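Long-range contact in glutathione S-transferase 2 (Onchocerca volvulus, PDB 1TU7), which catalyses the conjugation of glutathione to electrophilic substrates as a homodimer and appears to be central to the parasite's detoxification system: residues 85-90 / 141-146. Numbering follows the deposited sequence.
Sequences TYIDMF and LILGDK
I142 projects from a type I beta turn, L141 to G144, onto the side of helix 81-107 that carries Y86, I87 and F90, in the all-helical C-terminal domain of the GST fold. The turn, closed by its G144 N to L141 O hydrogen bond, belongs to the loop before helix 149-164; I142 N is hydrogen-bonded to D151 OD1 of that helix. From CB the I142 side chain forks. I142 CG2, anti to the backbone N, rests where the Y86 and F90 rings adjoin, 3.7 Å from Y86 CE1 and 3.9 Å from F90 CD1, with I87 CG2 slightly farther off. The other branch runs through CG1 to CD1, an extended chain (chi2 166°) that carries the methyl over one face of the F90 ring. I142 CD1 lies 4.0 Å from the centroid of the F90 ring and 15° off its normal, which identifies a CH-pi contact displaced toward F90 CD2 and CE2. L143 extends the apolar patch by a different geometry: its side chain crosses that of I87 at about a right angle, bringing L143 CG within 3.5 Å of I87 CG2, while L143 CD2 reaches the edge of the Y86 ring. L131 of helix 109-132 also packs on Y86 and F90. The polar link is indirect: one water accepts from Y86 OH and donates to I142 O, each bond 2.7 Å long, with both the water and the carbonyl oxygen near the plane of the tyrosine ring.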
ATOM      1  N   THR A  85       3.590  -7.732  11.326  1.00 11.72           N
ATOM      2  CA  THR A  85       3.092  -8.223  10.067  1.00 11.47           C
ATOM      3  C   THR A  85       1.569  -8.200  10.033  1.00 10.90           C
ATOM      4  O   THR A  85       0.960  -7.804   9.038  1.00 11.63           O
ATOM      5  CB  THR A  85       3.582  -9.650   9.859  1.00 11.13           C
ATOM      6  OG1 THR A  85       5.009  -9.652   9.788  1.00 12.07           O
ATOM      7  CG2 THR A  85       3.089 -10.241   8.564  1.00 12.35           C
ATOM      8  N   TYR A  86       0.949  -8.630  11.128  1.00 12.04           N
ATOM      9  CA  TYR A  86      -0.505  -8.699  11.201  1.00 12.27           C
ATOM     10  C   TYR A  86      -1.177  -7.349  11.026  1.00 12.04           C
ATOM     11  O   TYR A  86      -2.112  -7.192  10.232  1.00 11.48           O
ATOM     12  CB  TYR A  86      -0.942  -9.334  12.528  1.00 12.26           C
ATOM     13  CG  TYR A  86      -2.445  -9.396  12.658  1.00 11.11           C
ATOM     14  CD1 TYR A  86      -3.107  -8.695  13.609  1.00 11.01           C
ATOM     15  CD2 TYR A  86      -3.201 -10.189  11.812  1.00 12.91           C
ATOM     16  CE1 TYR A  86      -4.465  -8.739  13.746  1.00 13.02           C
ATOM     17  CE2 TYR A  86      -4.579 -10.257  11.937  1.00 15.50           C
ATOM     18  CZ  TYR A  86      -5.195  -9.543  12.910  1.00 13.37           C
ATOM     19  OH  TYR A  86      -6.574  -9.602  13.049  1.00 14.59           O
ATOM     20  N   ILE A  87      -0.704  -6.344  11.750  1.00 11.53           N
ATOM     21  CA  ILE A  87      -1.311  -5.040  11.625  1.00 11.69           C
ATOM     22  C   ILE A  87      -1.113  -4.437  10.255  1.00 11.54           C
ATOM     23  O   ILE A  87      -1.966  -3.729   9.774  1.00 11.73           O
ATOM     24  CB  ILE A  87      -0.865  -4.076  12.726  1.00 11.31           C
ATOM     25  CG1 ILE A  87       0.634  -3.756  12.662  1.00 13.05           C
ATOM     26  CG2 ILE A  87      -1.343  -4.612  14.065  1.00 12.83           C
ATOM     27  CD1 ILE A  87       1.125  -2.849  13.770  1.00 14.22           C
ATOM     28  N   ASP A  88       0.022  -4.722   9.622  1.00 11.09           N
ATOM     29  CA  ASP A  88       0.295  -4.261   8.259  1.00 11.34           C
ATOM     30  C   ASP A  88      -0.672  -4.908   7.311  1.00 11.34           C
ATOM     31  O   ASP A  88      -1.345  -4.253   6.521  1.00 11.12           O
ATOM     32  CB  ASP A  88       1.741  -4.617   7.947  1.00 10.97           C
ATOM     33  CG  ASP A  88       2.250  -4.097   6.672  1.00 10.27           C
ATOM     34  OD1 ASP A  88       1.507  -3.447   5.898  1.00 12.81           O
ATOM     35  OD2 ASP A  88       3.467  -4.334   6.395  1.00 12.76           O
ATOM     36  N   MET A  89      -0.765  -6.227   7.407  1.00 11.16           N
ATOM     37  CA  MET A  89      -1.689  -6.979   6.570  1.00 11.92           C
ATOM     38  C   MET A  89      -3.122  -6.421   6.736  1.00 11.64           C
ATOM     39  O   MET A  89      -3.843  -6.217   5.761  1.00 11.79           O
ATOM     40  CB  MET A  89      -1.623  -8.452   6.967  1.00 12.51           C
ATOM     41  CG  MET A  89      -2.504  -9.349   6.167  1.00 13.61           C
ATOM     42  SD  MET A  89      -2.461 -11.058   6.806  1.00 14.16           S
ATOM     43  CE  MET A  89      -3.864 -11.055   7.825  1.00 18.12           C
ATOM     44  N   PHE A  90      -3.540  -6.201   7.972  1.00 11.33           N
ATOM     45  CA  PHE A  90      -4.873  -5.679   8.265  1.00 11.40           C
ATOM     46  C   PHE A  90      -5.057  -4.291   7.625  1.00 12.11           C
ATOM     47  O   PHE A  90      -6.042  -4.035   6.931  1.00 11.95           O
ATOM     48  CB  PHE A  90      -5.083  -5.622   9.790  1.00 11.92           C
ATOM     49  CG  PHE A  90      -6.531  -5.677  10.232  1.00 13.01           C
ATOM     50  CD1 PHE A  90      -6.968  -6.694  11.045  1.00 13.55           C
ATOM     51  CD2 PHE A  90      -7.443  -4.733   9.856  1.00 16.24           C
ATOM     52  CE1 PHE A  90      -8.264  -6.800  11.416  1.00 13.88           C
ATOM     53  CE2 PHE A  90      -8.763  -4.839  10.269  1.00 16.36           C
ATOM     54  CZ  PHE A  90      -9.162  -5.886  11.035  1.00 15.25           C
ATOM     55  N   LEU A 141      -9.143  -3.973  20.513  1.00 15.08           N
ATOM     56  CA  LEU A 141      -8.480  -3.363  19.359  1.00 14.20           C
ATOM     57  C   LEU A 141      -7.894  -4.432  18.446  1.00 13.55           C
ATOM     58  O   LEU A 141      -7.969  -5.647  18.713  1.00 14.21           O
ATOM     59  CB  LEU A 141      -7.413  -2.368  19.826  1.00 13.68           C
ATOM     60  CG  LEU A 141      -7.937  -1.290  20.802  1.00 14.75           C
ATOM     61  CD1 LEU A 141      -6.790  -0.488  21.434  1.00 16.09           C
ATOM     62  CD2 LEU A 141      -8.942  -0.402  20.090  1.00 15.42           C
ATOM     63  N   ILE A 142      -7.240  -4.030  17.354  1.00 12.74           N
ATOM     64  CA  ILE A 142      -6.773  -5.019  16.400  1.00 13.16           C
ATOM     65  C   ILE A 142      -5.785  -6.001  17.024  1.00 13.76           C
ATOM     66  O   ILE A 142      -5.848  -7.186  16.750  1.00 14.11           O
ATOM     67  CB  ILE A 142      -6.229  -4.311  15.141  1.00 12.52           C
ATOM     68  CG1 ILE A 142      -7.395  -3.776  14.305  1.00 12.12           C
ATOM     69  CG2 ILE A 142      -5.387  -5.237  14.281  1.00 13.10           C
ATOM     70  CD1 ILE A 142      -6.985  -2.799  13.240  1.00 12.52           C
ATOM     71  N   LEU A 143      -4.904  -5.528  17.896  1.00 15.34           N
ATOM     72  CA  LEU A 143      -3.947  -6.433  18.548  1.00 15.63           C
ATOM     73  C   LEU A 143      -4.439  -6.963  19.880  1.00 17.81           C
ATOM     74  O   LEU A 143      -3.722  -7.724  20.547  1.00 19.02           O
ATOM     75  CB  LEU A 143      -2.582  -5.762  18.732  1.00 15.49           C
ATOM     76  CG  LEU A 143      -1.784  -5.613  17.438  1.00 14.24           C
ATOM     77  CD1 LEU A 143      -0.451  -4.870  17.728  1.00 14.21           C
ATOM     78  CD2 LEU A 143      -1.554  -6.983  16.778  1.00 14.13           C
ATOM     79  N   GLY A 144      -5.661  -6.590  20.259  1.00 17.14           N
ATOM     80  CA  GLY A 144      -6.185  -6.884  21.593  1.00 17.45           C
ATOM     81  C   GLY A 144      -6.205  -5.651  22.476  1.00 17.69           C
ATOM     82  O   GLY A 144      -6.981  -4.735  22.247  1.00 17.39           O
ATOM     83  N   ASP A 145      -5.353  -5.601  23.501  1.00 19.41           N
ATOM     84  CA  ASP A 145      -5.404  -4.499  24.461  1.00 20.35           C
ATOM     85  C   ASP A 145      -4.594  -3.256  24.083  1.00 19.70           C
ATOM     86  O   ASP A 145      -4.730  -2.223  24.713  1.00 21.18           O
ATOM     87  CB  ASP A 145      -4.900  -4.990  25.824  1.00 21.98           C
ATOM     88  CG  ASP A 145      -5.885  -5.867  26.509  1.00 25.65           C
ATOM     89  OD1 ASP A 145      -5.512  -6.402  27.586  1.00 30.18           O
ATOM     90  OD2 ASP A 145      -7.047  -6.061  26.079  1.00 28.81           O
ATOM     91  N   LYS A 146      -3.737  -3.378  23.083  1.00 19.13           N
ATOM     92  CA  LYS A 146      -2.782  -2.332  22.777  1.00 18.04           C
ATOM     93  C   LYS A 146      -3.068  -1.787  21.407  1.00 16.62           C
ATOM     94  O   LYS A 146      -3.243  -2.527  20.445  1.00 16.72           O
ATOM     95  CB  LYS A 146      -1.378  -2.876  22.857  1.00 18.52           C
ATOM     96  CG  LYS A 146      -1.000  -3.204  24.300  1.00 20.22           C
ATOM     97  CD  LYS A 146       0.254  -4.016  24.409  1.00 23.26           C
ATOM     98  CE  LYS A 146       0.461  -4.448  25.851  1.00 24.24           C
ATOM     99  NZ  LYS A 146       1.244  -5.718  25.873  1.00 23.70           N
TER
HETATM  100  O   HOH W   1      -7.628  -8.580  15.286  1.00 15.14           O